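Long-range contacts in peptide-binding protein (Photobacterium damsela subsp. piscicida, PDB 6SQX), which is a secreted NlpC/P60 endopeptidase that cleaves the peptidoglycan of potentially competing bacteria: residues A[91-102]-A[119-128]; A[45-53]-A[294-302]. All blocks are in the same frame, centred on the assembly; numbering follows the deposited sequence.

Contact 1. Residues A[91-102]-A[119-128]; sequences LKLENDTIRYYK and VNSISENMNL. With EDO (1,2-ethanediol), chain H; EDO (1,2-ethanediol), chain U; EDO (1,2-ethanediol), chain I.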
loop_
_atom_site.group_PDB
_atom_site.type_symbol
_atom_site.label_atom_id
_atom_site.label_comp_id
_atom_site.label_asym_id
_atom_site.label_seq_id
_atom_site.Cartn_x
_atom_site.Cartn_y
_atom_site.Cartn_z
ATOM N N LEU A 91 -6.912 6.917 -20.697
ATOM C CA LEU A 91 -7.202 8.291 -21.094
ATOM C C LEU A 91 -8.469 8.803 -20.405
ATOM O O LEU A 91 -8.517 9.957 -19.945
ATOM C CB LEU A 91 -7.316 8.378 -22.618
ATOM C CG LEU A 91 -7.567 9.763 -23.241
ATOM C CD1 LEU A 91 -6.471 10.750 -22.779
ATOM C CD2 LEU A 91 -7.603 9.617 -24.768
ATOM N N LYS A 92 -9.485 7.945 -20.275
ATOM C CA LYS A 92 -10.694 8.339 -19.538
ATOM C C LYS A 92 -10.356 8.690 -18.090
ATOM O O LYS A 92 -10.818 9.711 -17.562
ATOM C CB LYS A 92 -11.744 7.224 -19.595
ATOM C CG LYS A 92 -12.996 7.501 -18.768
ATOM C CD LYS A 92 -13.910 6.272 -18.715
ATOM C CE LYS A 92 -15.290 6.608 -18.153
ATOM N NZ LYS A 92 -15.260 7.314 -16.838
ATOM N N LEU A 93 -9.558 7.840 -17.424
ATOM C CA LEU A 93 -9.189 8.122 -16.031
ATOM C C LEU A 93 -8.439 9.443 -15.914
ATOM O O LEU A 93 -8.633 10.188 -14.948
ATOM C CB LEU A 93 -8.360 6.972 -15.445
ATOM C CG LEU A 93 -9.070 5.653 -15.098
ATOM C CD1 LEU A 93 -8.086 4.628 -14.471
ATOM C CD2 LEU A 93 -10.275 5.837 -14.173
ATOM N N GLU A 94 -7.544 9.729 -16.860
ATOM C CA GLU A 94 -6.813 10.988 -16.826
ATOM C C GLU A 94 -7.747 12.170 -16.973
ATOM O O GLU A 94 -7.663 13.145 -16.214
ATOM C CB GLU A 94 -5.738 11.008 -17.905
ATOM C CG GLU A 94 -4.629 9.974 -17.642
ATOM C CD GLU A 94 -3.913 10.225 -16.328
ATOM O OE1 GLU A 94 -3.305 11.316 -16.201
ATOM O OE2 GLU A 94 -3.980 9.329 -15.452
ATOM N N ASN A 95 -8.651 12.097 -17.941
ATOM C CA ASN A 95 -9.618 13.183 -18.124
ATOM C C ASN A 95 -10.538 13.329 -16.915
ATOM O O ASN A 95 -10.864 14.453 -16.509
ATOM C CB ASN A 95 -10.433 12.976 -19.405
ATOM C CG ASN A 95 -9.639 13.304 -20.656
ATOM O OD1 ASN A 95 -9.007 14.360 -20.749
ATOM N ND2 ASN A 95 -9.676 12.408 -21.627
ATOM N N ASP A 96 -10.964 12.200 -16.328
ATOM C CA ASP A 96 -11.778 12.240 -15.115
ATOM C C ASP A 96 -11.045 12.932 -13.973
ATOM O O ASP A 96 -11.665 13.654 -13.185
ATOM C CB ASP A 96 -12.160 10.827 -14.668
ATOM C CG ASP A 96 -13.195 10.170 -15.570
ATOM O OD1 ASP A 96 -13.759 10.835 -16.454
ATOM O OD2 ASP A 96 -13.438 8.973 -15.367
ATOM N N THR A 97 -9.732 12.700 -13.851
ATOM C CA THR A 97 -8.981 13.296 -12.746
ATOM C C THR A 97 -8.868 14.803 -12.918
ATOM O O THR A 97 -9.075 15.563 -11.961
ATOM C CB THR A 97 -7.601 12.635 -12.657
ATOM O OG1 THR A 97 -7.777 11.225 -12.485
ATOM C CG2 THR A 97 -6.792 13.188 -11.483
ATOM N N ILE A 98 -8.577 15.255 -14.143
ATOM C CA ILE A 98 -8.549 16.688 -14.411
ATOM C C ILE A 98 -9.888 17.312 -14.042
ATOM O O ILE A 98 -9.945 18.329 -13.343
ATOM C CB ILE A 98 -8.208 16.954 -15.891
ATOM C CG1 ILE A 98 -6.761 16.586 -16.188
ATOM C CG2 ILE A 98 -8.398 18.427 -16.222
ATOM C CD1 ILE A 98 -6.442 16.585 -17.673
ATOM N N ARG A 99 -10.985 16.728 -14.551
ATOM C CA ARG A 99 -12.314 17.268 -14.282
ATOM C C ARG A 99 -12.606 17.321 -12.787
ATOM O O ARG A 99 -13.229 18.280 -12.295
ATOM C CB ARG A 99 -13.365 16.429 -15.020
ATOM C CG ARG A 99 -14.772 17.012 -15.028
ATOM C CD ARG A 99 -15.697 16.249 -15.985
ATOM N NE ARG A 99 -15.895 14.857 -15.595
ATOM C CZ ARG A 99 -15.321 13.812 -16.196
ATOM N NH1 ARG A 99 -15.565 12.588 -15.751
ATOM N NH2 ARG A 99 -14.522 13.983 -17.247
ATOM N N TYR A 100 -12.190 16.289 -12.055
ATOM C CA TYR A 100 -12.484 16.223 -10.630
ATOM C C TYR A 100 -11.891 17.417 -9.893
ATOM O O TYR A 100 -12.549 18.013 -9.031
ATOM C CB TYR A 100 -11.923 14.927 -10.060
ATOM C CG TYR A 100 -12.284 14.703 -8.624
ATOM C CD1 TYR A 100 -13.438 14.021 -8.272
ATOM C CD2 TYR A 100 -11.447 15.148 -7.607
ATOM C CE1 TYR A 100 -13.760 13.802 -6.928
ATOM C CE2 TYR A 100 -11.762 14.949 -6.275
ATOM C CZ TYR A 100 -12.909 14.271 -5.933
ATOM O OH TYR A 100 -13.198 14.087 -4.598
ATOM N N TYR A 101 -10.642 17.780 -10.211
ATOM C CA TYR A 101 -9.998 18.886 -9.505
ATOM C C TYR A 101 -10.325 20.254 -10.088
ATOM O O TYR A 101 -10.294 21.251 -9.351
ATOM C CB TYR A 101 -8.491 18.651 -9.416
ATOM C CG TYR A 101 -8.238 17.497 -8.490
ATOM C CD1 TYR A 101 -8.451 17.648 -7.118
ATOM C CD2 TYR A 101 -7.812 16.244 -8.965
ATOM C CE1 TYR A 101 -8.249 16.594 -6.245
ATOM C CE2 TYR A 101 -7.598 15.165 -8.082
ATOM C CZ TYR A 101 -7.834 15.352 -6.720
ATOM O OH TYR A 101 -7.649 14.304 -5.853
ATOM N N LYS A 102 -10.684 20.330 -11.376
ATOM C CA LYS A 102 -11.135 21.603 -11.921
ATOM C C LYS A 102 -12.391 22.081 -11.206
ATOM O O LYS A 102 -12.564 23.279 -10.992
ATOM C CB LYS A 102 -11.393 21.492 -13.421
ATOM C CG LYS A 102 -10.161 21.720 -14.288
ATOM C CD LYS A 102 -10.563 22.294 -15.651
ATOM C CE LYS A 102 -9.544 21.987 -16.757
ATOM N NZ LYS A 102 -8.184 22.550 -16.523
ATOM N N VAL A 119 -5.550 24.092 -11.898
ATOM C CA VAL A 119 -5.470 22.868 -12.692
ATOM C C VAL A 119 -5.105 23.159 -14.145
ATOM O O VAL A 119 -4.568 22.283 -14.838
ATOM C CB VAL A 119 -6.788 22.076 -12.557
ATOM C CG1 VAL A 119 -6.716 20.736 -13.276
ATOM C CG2 VAL A 119 -7.136 21.867 -11.086
ATOM N N ASN A 120 -5.376 24.377 -14.628
ATOM C CA ASN A 120 -5.181 24.658 -16.049
ATOM C C ASN A 120 -3.739 24.409 -16.476
ATOM O O ASN A 120 -3.488 23.774 -17.507
ATOM C CB ASN A 120 -5.623 26.080 -16.396
ATOM C CG ASN A 120 -7.114 26.230 -16.333
ATOM O OD1 ASN A 120 -7.819 25.237 -16.120
ATOM N ND2 ASN A 120 -7.613 27.447 -16.516
ATOM N N SER A 121 -2.774 24.890 -15.687
ATOM C CA SER A 121 -1.374 24.709 -16.059
ATOM C C SER A 121 -0.999 23.234 -16.042
ATOM O O SER A 121 -0.212 22.771 -16.879
ATOM C CB SER A 121 -0.473 25.513 -15.121
ATOM O OG SER A 121 -0.324 24.866 -13.868
ATOM N N ILE A 122 -1.561 22.484 -15.102
ATOM C CA ILE A 122 -1.304 21.053 -15.027
ATOM C C ILE A 122 -1.902 20.332 -16.230
ATOM O O ILE A 122 -1.254 19.474 -16.841
ATOM C CB ILE A 122 -1.819 20.485 -13.695
ATOM C CG1 ILE A 122 -1.051 21.116 -12.533
ATOM C CG2 ILE A 122 -1.709 18.955 -13.669
ATOM C CD1 ILE A 122 -1.654 20.808 -11.213
ATOM N N SER A 123 -3.160 20.640 -16.563
ATOM C CA SER A 123 -3.804 20.018 -17.717
ATOM C C SER A 123 -3.021 20.294 -18.994
ATOM O O SER A 123 -2.839 19.397 -19.834
ATOM C CB SER A 123 -5.243 20.529 -17.841
ATOM O OG SER A 123 -5.821 20.163 -19.087
ATOM N N GLU A 124 -2.558 21.538 -19.164
ATOM C CA GLU A 124 -1.711 21.861 -20.313
ATOM C C GLU A 124 -0.498 20.945 -20.360
ATOM O O GLU A 124 -0.192 20.348 -21.400
ATOM C CB GLU A 124 -1.225 23.309 -20.234
ATOM C CG GLU A 124 -2.217 24.378 -20.622
ATOM C CD GLU A 124 -1.556 25.742 -20.678
ATOM O OE1 GLU A 124 -0.820 26.006 -21.653
ATOM O OE2 GLU A 124 -1.750 26.537 -19.732
ATOM N N ASN A 125 0.215 20.837 -19.236
ATOM C CA ASN A 125 1.451 20.059 -19.188
ATOM C C ASN A 125 1.199 18.573 -19.425
ATOM O O ASN A 125 2.088 17.861 -19.915
ATOM C CB ASN A 125 2.099 20.273 -17.825
ATOM C CG ASN A 125 3.583 19.911 -17.797
ATOM O OD1 ASN A 125 4.293 20.022 -18.808
ATOM N ND2 ASN A 125 4.065 19.500 -16.621
ATOM N N MET A 126 0.010 18.078 -19.054
ATOM C CA MET A 126 -0.325 16.680 -19.316
ATOM C C MET A 126 -0.415 16.388 -20.806
ATOM O O MET A 126 -0.179 15.248 -21.220
ATOM C CB MET A 126 -1.638 16.298 -18.623
ATOM C CG MET A 126 -1.497 16.302 -17.111
ATOM S SD MET A 126 -3.086 16.232 -16.265
ATOM C CE MET A 126 -3.623 14.543 -16.553
ATOM N N ASN A 127 -0.784 17.385 -21.610
ATOM C CA ASN A 127 -0.791 17.276 -23.076
ATOM C C ASN A 127 -1.475 15.992 -23.554
ATOM O O ASN A 127 -0.905 15.194 -24.305
ATOM C CB ASN A 127 0.626 17.398 -23.638
ATOM C CG ASN A 127 0.650 17.424 -25.165
ATOM O OD1 ASN A 127 -0.296 17.890 -25.807
ATOM N ND2 ASN A 127 1.712 16.893 -25.747
ATOM N N LEU A 128 -2.715 15.781 -23.098
ATOM C CA LEU A 128 -3.445 14.554 -23.428
ATOM C C LEU A 128 -3.868 14.456 -24.885
ATOM O O LEU A 128 -4.223 13.354 -25.329
ATOM C CB LEU A 128 -4.682 14.395 -22.528
ATOM C CG LEU A 128 -4.373 14.206 -21.049
ATOM C CD1 LEU A 128 -5.657 14.050 -20.242
ATOM C CD2 LEU A 128 -3.452 12.986 -20.898
HETATM C C1 EDO H . -10.992 15.272 -2.223
HETATM O O1 EDO H . -12.085 15.900 -2.921
HETATM C C2 EDO H . -11.527 14.224 -1.261
HETATM O O2 EDO H . -12.422 14.872 -0.326
HETATM C C1 EDO U . -9.099 10.588 -3.760
HETATM O O1 EDO U . -9.338 9.624 -2.732
HETATM C C2 EDO U . -10.293 11.521 -3.895
HETATM O O2 EDO U . -10.239 12.128 -5.189
HETATM C C1 EDO I . -6.363 8.111 -11.668
HETATM O O1 EDO I . -6.076 9.430 -11.175
HETATM C C2 EDO I . -5.159 7.236 -11.361
HETATM O O2 EDO I . -3.993 8.030 -11.554
#
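Helices 91-102 and 119-126 lie side by side with their axes 10.3 Å apart at closest approach and their directions 168° apart, an antiparallel helix pair joined by a long loop, in which Lys102 faces Val119, Ile98 faces Ser123 and Leu91 faces Leu128. Ile98 is central to the apolar seam. Its CG1 sits beside the backbone N and anti to the carbonyl carbon (chi1 -69°), which sends CD1 tip to tip against Met126, 3.7 Å from SD; the same methyl also rests on Leu128 CD1. The other branch, CG2, stands opposite Val119 CG1. Val119 splits its two methyls between neighbours: CG1 packs on Lys102 CG at 3.7 Å, while CG2 lies against Tyr101 CB. Beyond the helix end at Met126, where Asn127 turns the chain with a positive phi, the Leu128 side chain runs antiparallel alongside those of Leu91 and Asn95, and its CD1 comes within 3.8 Å of Glu94 CB. OE1 of the buried Glu94 accepts a hydrogen bond from Trp209 NE1 on strand 206-211, within the SH3 region, and touches Met126 CE. The helix pair is thereby seated on that strand, with Leu207 under Leu93 and Glu94. At the solvent-exposed end Lys102 crosses Asn120 at about a right angle, and its NZ gives a 2.7 Å hydrogen bond to Asn120 OD1, with the donor nitrogen 19° off the plane of that carbonyl.

Contact 2. Residues A[45-53]-A[294-302]; sequences KNIIDKYTI and MTPSYKNFA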
loop_
_atom_site.group_PDB
_atom_site.type_symbol
_atom_site.label_atom_id
_atom_site.label_comp_id
_atom_site.label_asym_id
_atom_site.label_seq_id
_atom_site.Cartn_x
_atom_site.Cartn_y
_atom_site.Cartn_z
ATOM N N LYS A 45 6.950 -23.061 12.848
ATOM C CA LYS A 45 6.134 -23.512 11.726
ATOM C C LYS A 45 6.011 -22.440 10.646
ATOM O O LYS A 45 6.244 -21.246 10.874
ATOM C CB LYS A 45 4.729 -23.909 12.188
ATOM C CG LYS A 45 4.670 -25.110 13.151
ATOM C CD LYS A 45 3.232 -25.336 13.564
ATOM C CE LYS A 45 3.090 -26.353 14.681
ATOM N NZ LYS A 45 1.741 -26.254 15.301
ATOM N N ASN A 46 5.626 -22.894 9.455
ATOM C CA ASN A 46 5.216 -21.999 8.385
ATOM C C ASN A 46 3.706 -21.803 8.424
ATOM O O ASN A 46 2.948 -22.715 8.765
ATOM C CB ASN A 46 5.634 -22.545 7.020
ATOM C CG ASN A 46 7.132 -22.525 6.822
ATOM O OD1 ASN A 46 7.825 -21.671 7.363
ATOM N ND2 ASN A 46 7.643 -23.489 6.061
ATOM N N ILE A 47 3.276 -20.598 8.051
ATOM C CA ILE A 47 1.858 -20.249 8.139
ATOM C C ILE A 47 1.051 -20.969 7.061
ATOM O O ILE A 47 -0.102 -21.356 7.287
ATOM C CB ILE A 47 1.667 -18.721 8.079
ATOM C CG1 ILE A 47 2.531 -18.059 9.145
ATOM C CG2 ILE A 47 0.208 -18.336 8.237
ATOM C CD1 ILE A 47 2.358 -16.565 9.267
ATOM N N ILE A 48 1.622 -21.143 5.869
ATOM C CA ILE A 48 0.970 -21.942 4.842
ATOM C C ILE A 48 1.994 -22.916 4.282
ATOM O O ILE A 48 3.205 -22.709 4.388
ATOM C CB ILE A 48 0.298 -21.114 3.718
ATOM C CG1 ILE A 48 1.333 -20.310 2.925
ATOM C CG2 ILE A 48 -0.814 -20.199 4.281
ATOM C CD1 ILE A 48 1.664 -18.976 3.544
ATOM N N ASP A 49 1.490 -23.986 3.676
ATOM C CA ASP A 49 2.338 -25.093 3.265
ATOM C C ASP A 49 3.030 -24.810 1.930
ATOM O O ASP A 49 2.809 -23.781 1.276
ATOM C CB ASP A 49 1.556 -26.404 3.273
ATOM C CG ASP A 49 0.387 -26.423 2.283
ATOM O OD1 ASP A 49 0.363 -25.641 1.310
ATOM O OD2 ASP A 49 -0.524 -27.254 2.484
ATOM N N LYS A 50 3.882 -25.759 1.526
ATOM C CA LYS A 50 4.728 -25.566 0.351
ATOM C C LYS A 50 3.895 -25.428 -0.911
ATOM O O LYS A 50 4.184 -24.580 -1.764
ATOM C CB LYS A 50 5.702 -26.737 0.202
ATOM C CG LYS A 50 6.723 -26.860 1.317
ATOM C CD LYS A 50 7.750 -25.743 1.284
ATOM C CE LYS A 50 8.799 -25.920 2.386
ATOM N NZ LYS A 50 9.801 -24.801 2.416
ATOM N N TYR A 51 2.853 -26.250 -1.045
ATOM C CA TYR A 51 1.996 -26.170 -2.222
ATOM C C TYR A 51 1.337 -24.807 -2.324
ATOM O O TYR A 51 1.308 -24.189 -3.395
ATOM C CB TYR A 51 0.928 -27.260 -2.167
ATOM C CG TYR A 51 -0.090 -27.133 -3.271
ATOM C CD1 TYR A 51 0.177 -27.626 -4.541
ATOM C CD2 TYR A 51 -1.324 -26.528 -3.046
ATOM C CE1 TYR A 51 -0.746 -27.509 -5.561
ATOM C CE2 TYR A 51 -2.261 -26.406 -4.069
ATOM C CZ TYR A 51 -1.964 -26.906 -5.322
ATOM O OH TYR A 51 -2.874 -26.793 -6.352
ATOM N N THR A 52 0.812 -24.313 -1.204
ATOM C CA THR A 52 0.056 -23.073 -1.232
ATOM C C THR A 52 0.965 -21.889 -1.524
ATOM O O THR A 52 0.606 -21.004 -2.310
ATOM C CB THR A 52 -0.677 -22.902 0.099
ATOM O OG1 THR A 52 -1.594 -23.995 0.274
ATOM C CG2 THR A 52 -1.445 -21.589 0.104
ATOM N N ILE A 53 2.135 -21.831 -0.880
ATOM C CA ILE A 53 3.022 -20.692 -1.126
ATOM C C ILE A 53 3.537 -20.707 -2.568
ATOM O O ILE A 53 3.725 -19.638 -3.168
ATOM C CB ILE A 53 4.140 -20.573 -0.056
ATOM C CG1 ILE A 53 4.841 -19.193 -0.125
ATOM C CG2 ILE A 53 5.192 -21.654 -0.231
ATOM C CD1 ILE A 53 3.924 -18.006 0.116
ATOM N N MET A 294 10.912 -14.318 0.955
ATOM C CA MET A 294 11.243 -14.722 2.308
ATOM C C MET A 294 10.355 -15.906 2.707
ATOM O O MET A 294 9.182 -15.980 2.330
ATOM C CB MET A 294 10.981 -13.535 3.227
ATOM C CG MET A 294 11.208 -13.787 4.689
ATOM S SD MET A 294 11.033 -12.284 5.709
ATOM C CE MET A 294 12.420 -11.312 5.165
ATOM N N THR A 295 10.903 -16.818 3.496
ATOM C CA THR A 295 10.137 -17.980 3.906
ATOM C C THR A 295 8.958 -17.555 4.780
ATOM O O THR A 295 9.132 -16.724 5.685
ATOM C CB THR A 295 11.056 -18.904 4.702
ATOM O OG1 THR A 295 12.125 -19.340 3.853
ATOM C CG2 THR A 295 10.305 -20.111 5.200
ATOM N N PRO A 296 7.725 -18.092 4.533
ATOM C CA PRO A 296 6.520 -17.628 5.229
ATOM C C PRO A 296 6.321 -18.291 6.595
ATOM O O PRO A 296 5.280 -18.888 6.878
ATOM C CB PRO A 296 5.404 -17.967 4.238
ATOM C CG PRO A 296 5.880 -19.284 3.650
ATOM C CD PRO A 296 7.401 -19.066 3.469
ATOM N N SER A 297 7.345 -18.197 7.446
ATOM C CA SER A 297 7.281 -18.750 8.782
ATOM C C SER A 297 6.581 -17.760 9.712
ATOM O O SER A 297 6.579 -16.539 9.482
ATOM C CB SER A 297 8.707 -19.012 9.284
ATOM O OG SER A 297 9.453 -17.805 9.360
ATOM N N TYR A 298 5.993 -18.294 10.793
ATOM C CA TYR A 298 5.495 -17.385 11.830
ATOM C C TYR A 298 6.597 -16.440 12.316
ATOM O O TYR A 298 6.353 -15.243 12.499
ATOM C CB TYR A 298 4.890 -18.138 13.027
ATOM C CG TYR A 298 3.516 -18.715 12.719
ATOM C CD1 TYR A 298 2.376 -17.921 12.755
ATOM C CD2 TYR A 298 3.368 -20.064 12.380
ATOM C CE1 TYR A 298 1.109 -18.464 12.442
ATOM C CE2 TYR A 298 2.127 -20.609 12.082
ATOM C CZ TYR A 298 0.999 -19.804 12.109
ATOM O OH TYR A 298 -0.237 -20.359 11.803
ATOM N N LYS A 299 7.821 -16.963 12.528
ATOM C CA LYS A 299 8.916 -16.097 12.979
ATOM C C LYS A 299 9.160 -14.939 12.011
ATOM O O LYS A 299 9.308 -13.784 12.433
ATOM C CB LYS A 299 10.217 -16.895 13.158
ATOM C CG LYS A 299 10.367 -17.604 14.452
ATOM C CD LYS A 299 11.650 -18.424 14.432
ATOM C CE LYS A 299 12.018 -18.877 15.854
ATOM N NZ LYS A 299 13.055 -19.944 15.890
ATOM N N ASN A 300 9.253 -15.234 10.699
ATOM C CA ASN A 300 9.538 -14.169 9.744
ATOM C C ASN A 300 8.396 -13.163 9.642
ATOM O O ASN A 300 8.637 -11.947 9.513
ATOM C CB ASN A 300 9.874 -14.742 8.369
ATOM C CG ASN A 300 11.286 -15.321 8.312
ATOM O OD1 ASN A 300 12.136 -14.962 9.152
ATOM N ND2 ASN A 300 11.567 -16.174 7.312
ATOM N N PHE A 301 7.142 -13.639 9.668
ATOM C CA PHE A 301 6.028 -12.685 9.668
ATOM C C PHE A 301 6.116 -11.762 10.883
ATOM O O PHE A 301 5.896 -10.548 10.767
ATOM C CB PHE A 301 4.686 -13.422 9.656
ATOM C CG PHE A 301 4.084 -13.547 8.279
ATOM C CD1 PHE A 301 4.536 -14.522 7.395
ATOM C CD2 PHE A 301 3.067 -12.686 7.866
ATOM C CE1 PHE A 301 4.003 -14.634 6.116
ATOM C CE2 PHE A 301 2.512 -12.808 6.579
ATOM C CZ PHE A 301 2.996 -13.777 5.725
ATOM N N ALA A 302 6.441 -12.341 12.057
ATOM C CA ALA A 302 6.558 -11.555 13.288
ATOM C C ALA A 302 7.668 -10.514 13.182
ATOM O O ALA A 302 7.481 -9.354 13.576
ATOM C CB ALA A 302 6.776 -12.477 14.491
HETATM O O HOH W 1 -0.450 -22.521 10.167
#
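Asn46 and Ser297 face each other in a single antiparallel bridge, a non-hydrogen-bonded pair whose CA atoms are 3.9 Å apart. Backbone bonds flank it: Tyr298 N donates to Lys45 O at 3.0 Å, and Ile47 N to Pro296 O at 2.9 Å. The bridge joins the residues leading into helices 50-64 and 298-308, both of which begin with a side-chain N-cap; Ser297 OG receives Asn300 N at 2.9 Å, and Asp49 OD1 receives Thr52 N and OG1. Pro296, at the centre of an inverse gamma turn, presents CB to Ile48 CD1 and CG to Ile53 CG1, both at 3.9 Å. Ile47 packs on two aromatic rings. Its CG1 stands over the middle of one Tyr298 face, 3.5 Å from the ring centroid and 8° off the normal, and the extended chi2 (-175°) carries CD1 onward to Phe301, where it lies over one face but displaced toward the rim. Both are CH-pi contacts. Phe301 also stacks with Phe335, and Ile47 and Ile48 touch Met381, which ties the bridge to the NlpC/P60 region. Asn46 OD1 leans on Ser297 CA and Thr295 CG2. A water bonded to Tyr298 OH at 2.7 Å donates to Ile47 O, closing a polar link beside the CH-pi pair. The chemistry implies a precise but small join: two nearly straight backbone bonds fix the register, and Ile47 lays successive carbons on the faces of two rings from the other segment, so the N-terminal part of the chain is held against the start of helix 298-308.

Overall arrangement
Contacts 1 and 2 lie on opposite sides of the chain's centre, with their own centres 44 Å apart and about 29 Å between nearest atoms, so neither touches the other. Along the chain, contact 1 is nested inside the loop that contact 2 closes: residues 45-53 pair with 294-302 across 240 intervening residues, which include the helix pair of contact 1 and the SH3 region on which it rests. Contact 2 borders the peptidase part: the ring partner of Phe301 lies just beyond helix 326-334, which follows Cys324, found oxidised to cysteinesulfonic acid and probably the nucleophile, as in related C40 peptidases. Contact 1 instead belongs to the SH3 side.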